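Local coordinates for protein shikimate kinase (PDB 2PT5) that probably catalyses the magnesium-dependent transfer of a phosphate from ATP to the 3-hydroxyl of shikimate, a step on the way to chorismate, at residues A[8-13]-A[104-109]; A[29-34]-A[64-69]; A[98-103]-A[132-137]. All coordinates share one frame; numbering follows the deposited sequence.

Interaction 1. Residues A[8-13]-A[104-109]; sequences FMCSGK and EVFLER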
loop_
_atom_site.group_PDB
_atom_site.type_symbol
_atom_site.label_atom_id
_atom_site.label_comp_id
_atom_site.label_asym_id
_atom_site.label_seq_id
_atom_site.Cartn_x
_atom_site.Cartn_y
_atom_site.Cartn_z
ATOM N N PHE A 8 0.124 -1.352 -5.823
ATOM C CA PHE A 8 0.257 -2.799 -5.873
ATOM C C PHE A 8 1.412 -3.296 -4.999
ATOM O O PHE A 8 2.358 -2.559 -4.690
ATOM C CB PHE A 8 0.422 -3.282 -7.327
ATOM C CG PHE A 8 -0.747 -2.934 -8.213
ATOM C CD1 PHE A 8 -0.704 -1.812 -9.045
ATOM C CD2 PHE A 8 -1.913 -3.695 -8.179
ATOM C CE1 PHE A 8 -1.807 -1.449 -9.832
ATOM C CE2 PHE A 8 -3.020 -3.344 -8.960
ATOM C CZ PHE A 8 -2.965 -2.215 -9.790
HETATM N N MSE A 9 1.305 -4.558 -4.600
HETATM C CA MSE A 9 2.284 -5.221 -3.749
HETATM C C MSE A 9 3.738 -5.062 -4.190
HETATM O O MSE A 9 4.639 -4.927 -3.362
HETATM C CB MSE A 9 1.939 -6.710 -3.667
HETATM C CG MSE A 9 3.062 -7.601 -3.166
HETATM SE SE MSE A 9 3.248 -9.167 -4.307
HETATM C CE MSE A 9 4.789 -8.616 -5.338
ATOM N N CYS A 10 3.968 -5.076 -5.496
ATOM C CA CYS A 10 5.320 -4.961 -6.017
ATOM C C CYS A 10 5.697 -3.537 -6.417
ATOM O O CYS A 10 6.528 -3.347 -7.306
ATOM C CB CYS A 10 5.467 -5.886 -7.228
ATOM S SG CYS A 10 4.173 -5.596 -8.484
ATOM N N SER A 11 5.105 -2.536 -5.777
ATOM C CA SER A 11 5.428 -1.161 -6.139
ATOM C C SER A 11 6.448 -0.521 -5.191
ATOM O O SER A 11 6.744 0.666 -5.301
ATOM C CB SER A 11 4.151 -0.306 -6.215
ATOM O OG SER A 11 3.484 -0.267 -4.972
ATOM N N GLY A 12 6.988 -1.314 -4.269
ATOM C CA GLY A 12 7.975 -0.803 -3.331
ATOM C C GLY A 12 7.455 0.047 -2.181
ATOM O O GLY A 12 8.198 0.861 -1.627
ATOM N N LYS A 13 6.188 -0.134 -1.817
ATOM C CA LYS A 13 5.592 0.629 -0.725
ATOM C C LYS A 13 6.370 0.479 0.581
ATOM O O LYS A 13 6.694 1.466 1.243
ATOM C CB LYS A 13 4.146 0.186 -0.494
ATOM C CG LYS A 13 3.185 0.557 -1.603
ATOM C CD LYS A 13 1.848 -0.117 -1.394
ATOM C CE LYS A 13 1.996 -1.644 -1.435
ATOM N NZ LYS A 13 0.693 -2.329 -1.257
ATOM N N GLU A 104 3.167 -3.623 -17.331
ATOM C CA GLU A 104 4.295 -4.497 -17.649
ATOM C C GLU A 104 5.231 -4.708 -16.451
ATOM O O GLU A 104 5.784 -5.794 -16.281
ATOM C CB GLU A 104 5.092 -3.972 -18.866
ATOM C CG GLU A 104 5.845 -2.671 -18.628
ATOM C CD GLU A 104 5.051 -1.445 -19.017
ATOM O OE1 GLU A 104 3.806 -1.538 -19.139
ATOM O OE2 GLU A 104 5.676 -0.379 -19.188
ATOM N N VAL A 105 5.404 -3.683 -15.620
ATOM C CA VAL A 105 6.268 -3.798 -14.444
ATOM C C VAL A 105 5.587 -4.679 -13.400
ATOM O O VAL A 105 6.212 -5.542 -12.781
ATOM C CB VAL A 105 6.557 -2.419 -13.823
ATOM C CG1 VAL A 105 7.254 -2.587 -12.477
ATOM C CG2 VAL A 105 7.433 -1.599 -14.770
ATOM N N PHE A 106 4.296 -4.433 -13.212
ATOM C CA PHE A 106 3.453 -5.177 -12.281
ATOM C C PHE A 106 3.568 -6.662 -12.591
ATOM O O PHE A 106 3.800 -7.490 -11.710
ATOM C CB PHE A 106 2.002 -4.715 -12.467
ATOM C CG PHE A 106 0.971 -5.626 -11.858
ATOM C CD1 PHE A 106 0.725 -5.618 -10.487
ATOM C CD2 PHE A 106 0.207 -6.458 -12.668
ATOM C CE1 PHE A 106 -0.272 -6.418 -9.934
ATOM C CE2 PHE A 106 -0.792 -7.261 -12.129
ATOM C CZ PHE A 106 -1.034 -7.239 -10.756
ATOM N N LEU A 107 3.422 -6.981 -13.867
ATOM C CA LEU A 107 3.472 -8.353 -14.347
ATOM C C LEU A 107 4.801 -9.034 -14.054
ATOM O O LEU A 107 4.835 -10.196 -13.671
ATOM C CB LEU A 107 3.209 -8.360 -15.849
ATOM C CG LEU A 107 2.033 -9.152 -16.415
ATOM C CD1 LEU A 107 0.873 -9.193 -15.448
ATOM C CD2 LEU A 107 1.632 -8.513 -17.736
ATOM N N GLU A 108 5.898 -8.305 -14.229
ATOM C CA GLU A 108 7.214 -8.876 -13.996
ATOM C C GLU A 108 7.662 -8.905 -12.530
ATOM O O GLU A 108 8.524 -9.701 -12.173
ATOM C CB GLU A 108 8.259 -8.160 -14.873
ATOM C CG GLU A 108 8.360 -6.660 -14.677
ATOM C CD GLU A 108 8.885 -5.933 -15.919
ATOM O OE1 GLU A 108 9.195 -4.725 -15.820
ATOM O OE2 GLU A 108 8.977 -6.566 -16.997
ATOM N N ARG A 109 7.069 -8.071 -11.679
ATOM C CA ARG A 109 7.469 -8.039 -10.266
ATOM C C ARG A 109 6.498 -8.691 -9.281
ATOM O O ARG A 109 6.922 -9.296 -8.301
ATOM C CB ARG A 109 7.700 -6.593 -9.803
ATOM C CG ARG A 109 8.815 -5.823 -10.506
ATOM C CD ARG A 109 8.929 -4.410 -9.912
ATOM N NE ARG A 109 9.846 -3.554 -10.665
ATOM C CZ ARG A 109 10.179 -2.313 -10.314
ATOM N NH1 ARG A 109 9.678 -1.763 -9.213
ATOM N NH2 ARG A 109 11.004 -1.614 -11.075
#

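Interaction 2. Residues A[29-34]-A[64-69]; sequences YDVDEE and KDLSEK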
loop_
_atom_site.group_PDB
_atom_site.type_symbol
_atom_site.label_atom_id
_atom_site.label_comp_id
_atom_site.label_asym_id
_atom_site.label_seq_id
_atom_site.Cartn_x
_atom_site.Cartn_y
_atom_site.Cartn_z
ATOM N N TYR A 29 5.207 1.895 9.439
ATOM C CA TYR A 29 4.422 0.708 9.740
ATOM C C TYR A 29 3.766 0.211 8.462
ATOM O O TYR A 29 3.337 1.004 7.618
ATOM C CB TYR A 29 3.340 1.022 10.778
ATOM C CG TYR A 29 3.861 1.140 12.183
ATOM C CD1 TYR A 29 4.185 0.003 12.915
ATOM C CD2 TYR A 29 4.076 2.388 12.769
ATOM C CE1 TYR A 29 4.718 0.100 14.192
ATOM C CE2 TYR A 29 4.613 2.497 14.055
ATOM C CZ TYR A 29 4.931 1.346 14.755
ATOM O OH TYR A 29 5.482 1.424 16.010
ATOM N N ASP A 30 3.711 -1.107 8.330
ATOM C CA ASP A 30 3.086 -1.748 7.188
ATOM C C ASP A 30 1.898 -2.525 7.732
ATOM O O ASP A 30 2.063 -3.388 8.589
ATOM C CB ASP A 30 4.049 -2.713 6.509
ATOM C CG ASP A 30 3.361 -3.547 5.447
ATOM O OD1 ASP A 30 2.952 -2.980 4.417
ATOM O OD2 ASP A 30 3.211 -4.764 5.658
ATOM N N VAL A 31 0.704 -2.223 7.237
ATOM C CA VAL A 31 -0.504 -2.888 7.725
ATOM C C VAL A 31 -0.439 -4.412 7.701
ATOM O O VAL A 31 -0.624 -5.051 8.732
ATOM C CB VAL A 31 -1.742 -2.442 6.928
ATOM C CG1 VAL A 31 -2.979 -3.212 7.411
ATOM C CG2 VAL A 31 -1.931 -0.928 7.079
ATOM N N ASP A 32 -0.179 -4.998 6.534
ATOM C CA ASP A 32 -0.119 -6.451 6.439
ATOM C C ASP A 32 0.832 -7.070 7.456
ATOM O O ASP A 32 0.506 -8.092 8.072
ATOM C CB ASP A 32 0.273 -6.877 5.024
ATOM C CG ASP A 32 -0.902 -6.822 4.047
ATOM O OD1 ASP A 32 -0.674 -7.041 2.837
ATOM O OD2 ASP A 32 -2.050 -6.573 4.484
ATOM N N GLU A 33 2.004 -6.461 7.639
ATOM C CA GLU A 33 2.975 -6.994 8.598
ATOM C C GLU A 33 2.419 -6.894 10.022
ATOM O O GLU A 33 2.650 -7.775 10.850
ATOM C CB GLU A 33 4.313 -6.246 8.476
ATOM C CG GLU A 33 4.707 -5.425 9.688
ATOM C CD GLU A 33 5.695 -4.312 9.356
ATOM O OE1 GLU A 33 6.683 -4.582 8.631
ATOM O OE2 GLU A 33 5.477 -3.169 9.833
ATOM N N GLU A 34 1.673 -5.830 10.306
ATOM C CA GLU A 34 1.093 -5.660 11.638
ATOM C C GLU A 34 -0.074 -6.627 11.829
ATOM O O GLU A 34 -0.262 -7.185 12.908
ATOM C CB GLU A 34 0.617 -4.218 11.835
ATOM C CG GLU A 34 1.753 -3.216 11.845
ATOM C CD GLU A 34 2.864 -3.630 12.795
ATOM O OE1 GLU A 34 2.592 -3.795 13.999
ATOM O OE2 GLU A 34 4.013 -3.800 12.339
ATOM N N LYS A 64 -6.831 1.894 11.206
ATOM C CA LYS A 64 -7.328 2.918 12.116
ATOM C C LYS A 64 -6.477 3.021 13.381
ATOM O O LYS A 64 -6.090 4.117 13.779
ATOM C CB LYS A 64 -8.785 2.646 12.502
ATOM C CG LYS A 64 -9.770 2.660 11.347
ATOM C CD LYS A 64 -11.138 3.111 11.846
ATOM C CE LYS A 64 -12.276 2.541 11.012
ATOM N NZ LYS A 64 -12.384 1.062 11.177
ATOM N N ASP A 65 -6.182 1.884 14.006
ATOM C CA ASP A 65 -5.364 1.873 15.221
ATOM C C ASP A 65 -3.999 2.540 14.986
ATOM O O ASP A 65 -3.526 3.337 15.804
ATOM C CB ASP A 65 -5.168 0.432 15.711
ATOM C CG ASP A 65 -6.462 -0.198 16.212
ATOM O OD1 ASP A 65 -6.415 -1.347 16.705
ATOM O OD2 ASP A 65 -7.526 0.454 16.113
ATOM N N LEU A 66 -3.366 2.203 13.868
ATOM C CA LEU A 66 -2.072 2.781 13.501
ATOM C C LEU A 66 -2.208 4.295 13.284
ATOM O O LEU A 66 -1.281 5.068 13.564
ATOM C CB LEU A 66 -1.555 2.118 12.213
ATOM C CG LEU A 66 -0.658 0.868 12.277
ATOM C CD1 LEU A 66 -1.132 -0.121 13.320
ATOM C CD2 LEU A 66 -0.630 0.216 10.899
ATOM N N SER A 67 -3.370 4.706 12.784
ATOM C CA SER A 67 -3.655 6.110 12.501
ATOM C C SER A 67 -3.915 6.960 13.743
ATOM O O SER A 67 -4.224 8.146 13.626
ATOM C CB SER A 67 -4.848 6.222 11.555
ATOM O OG SER A 67 -4.566 5.583 10.324
ATOM N N GLU A 68 -3.820 6.360 14.924
ATOM C CA GLU A 68 -4.009 7.134 16.145
ATOM C C GLU A 68 -2.757 7.988 16.303
ATOM O O GLU A 68 -2.809 9.094 16.846
ATOM C CB GLU A 68 -4.203 6.219 17.357
ATOM C CG GLU A 68 -5.602 5.615 17.426
ATOM C CD GLU A 68 -6.691 6.675 17.539
ATOM O OE1 GLU A 68 -6.813 7.283 18.623
ATOM O OE2 GLU A 68 -7.419 6.908 16.547
ATOM N N LYS A 69 -1.638 7.477 15.794
ATOM C CA LYS A 69 -0.371 8.200 15.843
ATOM C C LYS A 69 -0.514 9.403 14.920
ATOM O O LYS A 69 -1.081 9.286 13.836
ATOM C CB LYS A 69 0.775 7.316 15.340
ATOM C CG LYS A 69 0.913 5.976 16.054
ATOM C CD LYS A 69 1.881 5.062 15.305
ATOM C CE LYS A 69 1.799 3.619 15.794
ATOM N NZ LYS A 69 2.311 3.477 17.187
#

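Interaction 3. Residues A[98-103]-A[132-137]; sequences FIDIPF and ERRKIY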
loop_
_atom_site.group_PDB
_atom_site.type_symbol
_atom_site.label_atom_id
_atom_site.label_comp_id
_atom_site.label_asym_id
_atom_site.label_seq_id
_atom_site.Cartn_x
_atom_site.Cartn_y
_atom_site.Cartn_z
ATOM N N PHE A 98 0.196 7.517 -4.002
ATOM C CA PHE A 98 0.112 6.366 -4.885
ATOM C C PHE A 98 1.424 6.186 -5.631
ATOM O O PHE A 98 1.835 7.044 -6.410
ATOM C CB PHE A 98 -1.062 6.541 -5.873
ATOM C CG PHE A 98 -1.122 5.494 -6.972
ATOM C CD1 PHE A 98 -0.707 4.181 -6.748
ATOM C CD2 PHE A 98 -1.636 5.826 -8.229
ATOM C CE1 PHE A 98 -0.801 3.217 -7.753
ATOM C CE2 PHE A 98 -1.738 4.866 -9.247
ATOM C CZ PHE A 98 -1.321 3.560 -9.010
ATOM N N ILE A 99 2.095 5.076 -5.356
ATOM C CA ILE A 99 3.347 4.759 -6.027
ATOM C C ILE A 99 2.911 3.900 -7.207
ATOM O O ILE A 99 2.642 2.702 -7.075
ATOM C CB ILE A 99 4.282 3.987 -5.095
ATOM C CG1 ILE A 99 4.599 4.857 -3.874
ATOM C CG2 ILE A 99 5.545 3.606 -5.836
ATOM C CD1 ILE A 99 5.351 4.128 -2.759
ATOM N N ASP A 100 2.837 4.553 -8.359
ATOM C CA ASP A 100 2.364 3.958 -9.605
ATOM C C ASP A 100 3.382 3.236 -10.484
ATOM O O ASP A 100 4.411 3.797 -10.836
ATOM C CB ASP A 100 1.711 5.071 -10.431
ATOM C CG ASP A 100 0.914 4.547 -11.607
ATOM O OD1 ASP A 100 0.774 5.299 -12.591
ATOM O OD2 ASP A 100 0.412 3.405 -11.539
ATOM N N ILE A 101 3.079 1.987 -10.833
ATOM C CA ILE A 101 3.914 1.206 -11.743
ATOM C C ILE A 101 2.997 0.731 -12.873
ATOM O O ILE A 101 1.834 0.378 -12.637
ATOM C CB ILE A 101 4.543 -0.043 -11.076
ATOM C CG1 ILE A 101 3.466 -0.859 -10.367
ATOM C CG2 ILE A 101 5.666 0.376 -10.131
ATOM C CD1 ILE A 101 3.975 -2.176 -9.798
ATOM N N PRO A 102 3.500 0.731 -14.118
ATOM C CA PRO A 102 2.738 0.301 -15.297
ATOM C C PRO A 102 2.468 -1.205 -15.299
ATOM O O PRO A 102 3.151 -1.966 -14.611
ATOM C CB PRO A 102 3.627 0.740 -16.457
ATOM C CG PRO A 102 5.011 0.610 -15.879
ATOM C CD PRO A 102 4.845 1.198 -14.499
ATOM N N PHE A 103 1.478 -1.633 -16.078
ATOM C CA PHE A 103 1.113 -3.049 -16.123
ATOM C C PHE A 103 2.283 -3.985 -16.401
ATOM O O PHE A 103 2.388 -5.028 -15.770
ATOM C CB PHE A 103 0.006 -3.289 -17.164
ATOM C CG PHE A 103 -0.634 -4.667 -17.087
ATOM C CD1 PHE A 103 -1.189 -5.134 -15.893
ATOM C CD2 PHE A 103 -0.747 -5.465 -18.229
ATOM C CE1 PHE A 103 -1.853 -6.374 -15.835
ATOM C CE2 PHE A 103 -1.409 -6.706 -18.181
ATOM C CZ PHE A 103 -1.963 -7.157 -16.981
ATOM N N GLU A 132 -8.841 -2.147 -12.472
ATOM C CA GLU A 132 -9.811 -1.591 -11.522
ATOM C C GLU A 132 -9.205 -1.062 -10.227
ATOM O O GLU A 132 -9.597 0.003 -9.750
ATOM C CB GLU A 132 -10.911 -2.616 -11.199
ATOM C CG GLU A 132 -11.820 -2.945 -12.392
ATOM C CD GLU A 132 -12.390 -1.700 -13.050
ATOM O OE1 GLU A 132 -12.890 -0.810 -12.326
ATOM O OE2 GLU A 132 -12.338 -1.608 -14.294
ATOM N N ARG A 133 -8.262 -1.795 -9.645
ATOM C CA ARG A 133 -7.639 -1.315 -8.420
ATOM C C ARG A 133 -6.878 -0.021 -8.728
ATOM O O ARG A 133 -6.906 0.921 -7.937
ATOM C CB ARG A 133 -6.684 -2.370 -7.822
ATOM C CG ARG A 133 -7.390 -3.575 -7.180
ATOM C CD ARG A 133 -6.426 -4.459 -6.369
ATOM N NE ARG A 133 -7.153 -5.353 -5.464
ATOM C CZ ARG A 133 -6.582 -6.213 -4.621
ATOM N NH1 ARG A 133 -5.265 -6.318 -4.547
ATOM N NH2 ARG A 133 -7.332 -6.972 -3.849
ATOM N N ARG A 134 -6.217 0.034 -9.887
ATOM C CA ARG A 134 -5.453 1.225 -10.261
ATOM C C ARG A 134 -6.331 2.484 -10.356
ATOM O O ARG A 134 -5.863 3.601 -10.121
ATOM C CB ARG A 134 -4.721 0.992 -11.594
ATOM C CG ARG A 134 -3.790 2.129 -11.985
ATOM C CD ARG A 134 -2.744 1.709 -13.027
ATOM N NE ARG A 134 -1.835 2.815 -13.321
ATOM C CZ ARG A 134 -2.137 3.866 -14.088
ATOM N NH1 ARG A 134 -3.332 3.964 -14.667
ATOM N NH2 ARG A 134 -1.260 4.854 -14.241
ATOM N N LYS A 135 -7.599 2.302 -10.704
ATOM C CA LYS A 135 -8.537 3.420 -10.812
ATOM C C LYS A 135 -8.768 4.007 -9.419
ATOM O O LYS A 135 -8.941 5.219 -9.258
ATOM C CB LYS A 135 -9.873 2.943 -11.401
ATOM C CG LYS A 135 -9.832 2.675 -12.899
ATOM C CD LYS A 135 -11.153 2.083 -13.418
ATOM C CE LYS A 135 -11.043 1.723 -14.896
ATOM N NZ LYS A 135 -12.166 0.854 -15.385
ATOM N N ILE A 136 -8.776 3.141 -8.415
ATOM C CA ILE A 136 -8.968 3.596 -7.049
ATOM C C ILE A 136 -7.658 4.244 -6.576
ATOM O O ILE A 136 -7.663 5.350 -6.042
ATOM C CB ILE A 136 -9.341 2.424 -6.118
ATOM C CG1 ILE A 136 -10.588 1.700 -6.656
ATOM C CG2 ILE A 136 -9.580 2.942 -4.706
ATOM C CD1 ILE A 136 -11.812 2.595 -6.826
ATOM N N TYR A 137 -6.536 3.563 -6.788
ATOM C CA TYR A 137 -5.244 4.113 -6.380
ATOM C C TYR A 137 -5.084 5.540 -6.893
ATOM O O TYR A 137 -4.625 6.424 -6.164
ATOM C CB TYR A 137 -4.081 3.273 -6.923
ATOM C CG TYR A 137 -3.972 1.864 -6.388
ATOM C CD1 TYR A 137 -4.362 1.551 -5.090
ATOM C CD2 TYR A 137 -3.445 0.841 -7.183
ATOM C CE1 TYR A 137 -4.240 0.251 -4.593
ATOM C CE2 TYR A 137 -3.317 -0.459 -6.700
ATOM C CZ TYR A 137 -3.717 -0.746 -5.403
ATOM O OH TYR A 137 -3.633 -2.037 -4.933
#

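Interaction 1. Residues A[8-13]-A[104-109]
Phe8 opens the contact by meeting the Phe106 ring at a slant, CD2 lying 3.6 Å from Phe106 CE1. The two side chains cross at about a right angle with ring planes 56° apart, a pairing that is neither a stack nor a T. Phe130 joins both rings, stacking on Phe8 and meeting Phe106 at a slant, so the pair belongs to an aromatic cluster. The chain of selenomethionine Met9, bent at chi2 and chi3, brings CE to 3.7 Å from the backbone O of Arg109, a placement to be read with caution because the residue is poorly ordered.

Cys10 sits at the closest backbone approach, its CA 5.7 Å from the CA of Arg109. Its SG stands between the backbone N and the carbonyl carbon (chi1 53°), a rotation that carries the sulfur to the helix: SG lies 3.8 Å from Phe106 O and 4.0 Å from Phe106 CD1, a sulfur-aromatic contact well off the ring normal. From there it forms a disulfide with Cys110, one residue beyond 104-109. Cys10 CB meets Arg109 CB at 3.5 Å, and the extended Arg109 chain runs on past Cys10 O, which lies near the guanidinium plane at its edge; Val105 CG1 lies over one face of that group, toward its rim. Ser11 turns away from the helix and closes a type I turn, its N and its OG both donating to Phe8 O, the OG bond 2.6 Å long.

The loop is the P-loop of the kinase, with Cys10 to Lys13 predicted to bind ATP. Across the contact itself the grip is apolar and sulfur-based, while the covalent bond to Cys110 ties the phosphate-binding loop to the end of helix 103-109. In this disulfide form the loop's freedom to adjust to nucleotide is probably limited.

Interaction 2. Residues A[29-34]-A[64-69]
The strand-to-helix junction of a P-loop kinase, where strand 28-30 turns directly into helix 31-39, packs here on the C-terminal end of helix 52-66 and the turn after it, and Tyr29 and Leu66 meet at its centre. Leu66 turns one methyl, CD2, toward the junction, where it touches Tyr29 CB at 4.1 Å and Val31 CG2 at 4.2 Å, with Glu34 CG only slightly farther off. Val31 offers this methyl because CG1 stands anti to the backbone N (chi1 177°), leaving CG2 beside that N.

Lys69 closes a type I turn from Leu66. The side chains of Lys69 and Tyr29 cross at about a right angle, Lys69 CE coming 3.5 Å from Tyr29 CE2 at a slant to the ring. The bend at chi4 (-68°) leaves NZ 4.0 Å from Tyr29 OH, near it without a bond. Glu34 OE2 lies in the Tyr29 ring plane at its edge and forms a salt bridge with Lys37.

A capping box holds the start of helix 31-39: Glu33 N donates to Asp30 OD2 (2.9 Å), and Asp30 N donates to Glu33 OE2 (3.1 Å), which it meets from above the carboxylate plane. This reciprocal pair fixes the first turn carrying Asp32, a predicted substrate-binding residue.

Around the contact, strand 72-75 lies alongside Tyr29, whose backbone bonds to Val73 and Ser75, and its Ile74 touches both Val31 and Leu66. Helix 52-66 also reaches Glu34 through Val62, while Phe89 of helix 84-91 packs against Ser67.

Interaction 3. Residues A[98-103]-A[132-137]
Tyr137 presses its CB onto the centre of the Phe98 ring, a CH-pi contact with CB 3.3 Å from the ring centroid and only 9° off the ring normal. Strand 95-100 of the parallel P-loop kinase sheet thereby receives helix 127-137, their short segments running obliquely, nearer antiparallel than parallel. The two aromatic side chains cross at about a right angle, but their rings are tilted against each other, a slanted pairing rather than a stack. Phe98 is sandwiched between Tyr137 CB and, on the opposite face, Asp100 CB, offset toward the rim.

Beside the rings, Arg134 takes the carboxylate of Asp100 side-on: NH2 donates to OD1 at 2.7 Å and NE to OD2 at 2.9 Å, both on the syn sides. The carboxylate and guanidinium planes are 36° apart, so the fork is twisted rather than flat. Arg134 reaches so far because CG stands anti to the backbone N (chi1 -174°) and the chain runs extended to NE, with CG passing 4.1 Å from Phe98 CZ on the way. Asp100 is buried, and its OD1 also bonds to Lys143 of strand 142-145; two positive groups would probably keep it ionised.

Farther out, strand 142-145 pairs with the backbones of Phe98 and Asp100. The Phe8 ring meets Tyr137 edge-to-face, which joins helix 127-137 to the P-loop. Arg133, one helix position before Arg134, is predicted to bind substrate, and its backbone O lies 3.4 Å above the Tyr137 ring plane, toward the rim. At the far end of that ring, Tyr137 OH is hydrogen-bonded to the backbone O of Gly78, itself a predicted substrate-binding residue.

Overall arrangement
Interactions 1 and 3 adjoin, their centres about 10 Å apart, and draw on strand 95-100, helix 103-109 and helix 127-137, which follow one another along the chain; Phe8 packs on Tyr137, and Ile101 on Cys10 and Phe106. Interaction 2 lies across the chain's centre from both, its centre about 22 Å from that of interaction 1, yet it and interaction 3 reach the same parallel sheet. Interaction 3 is buried and combines aromatic packing with a two-bond salt bridge between Asp100 and Arg134. The others are partly buried and largely apolar: interaction 1 adds sulfur chemistry beside the nucleotide loop, whereas in interaction 2 Lys69 and Glu34 pack through their carbon chains, Glu34 pairing with Lys37.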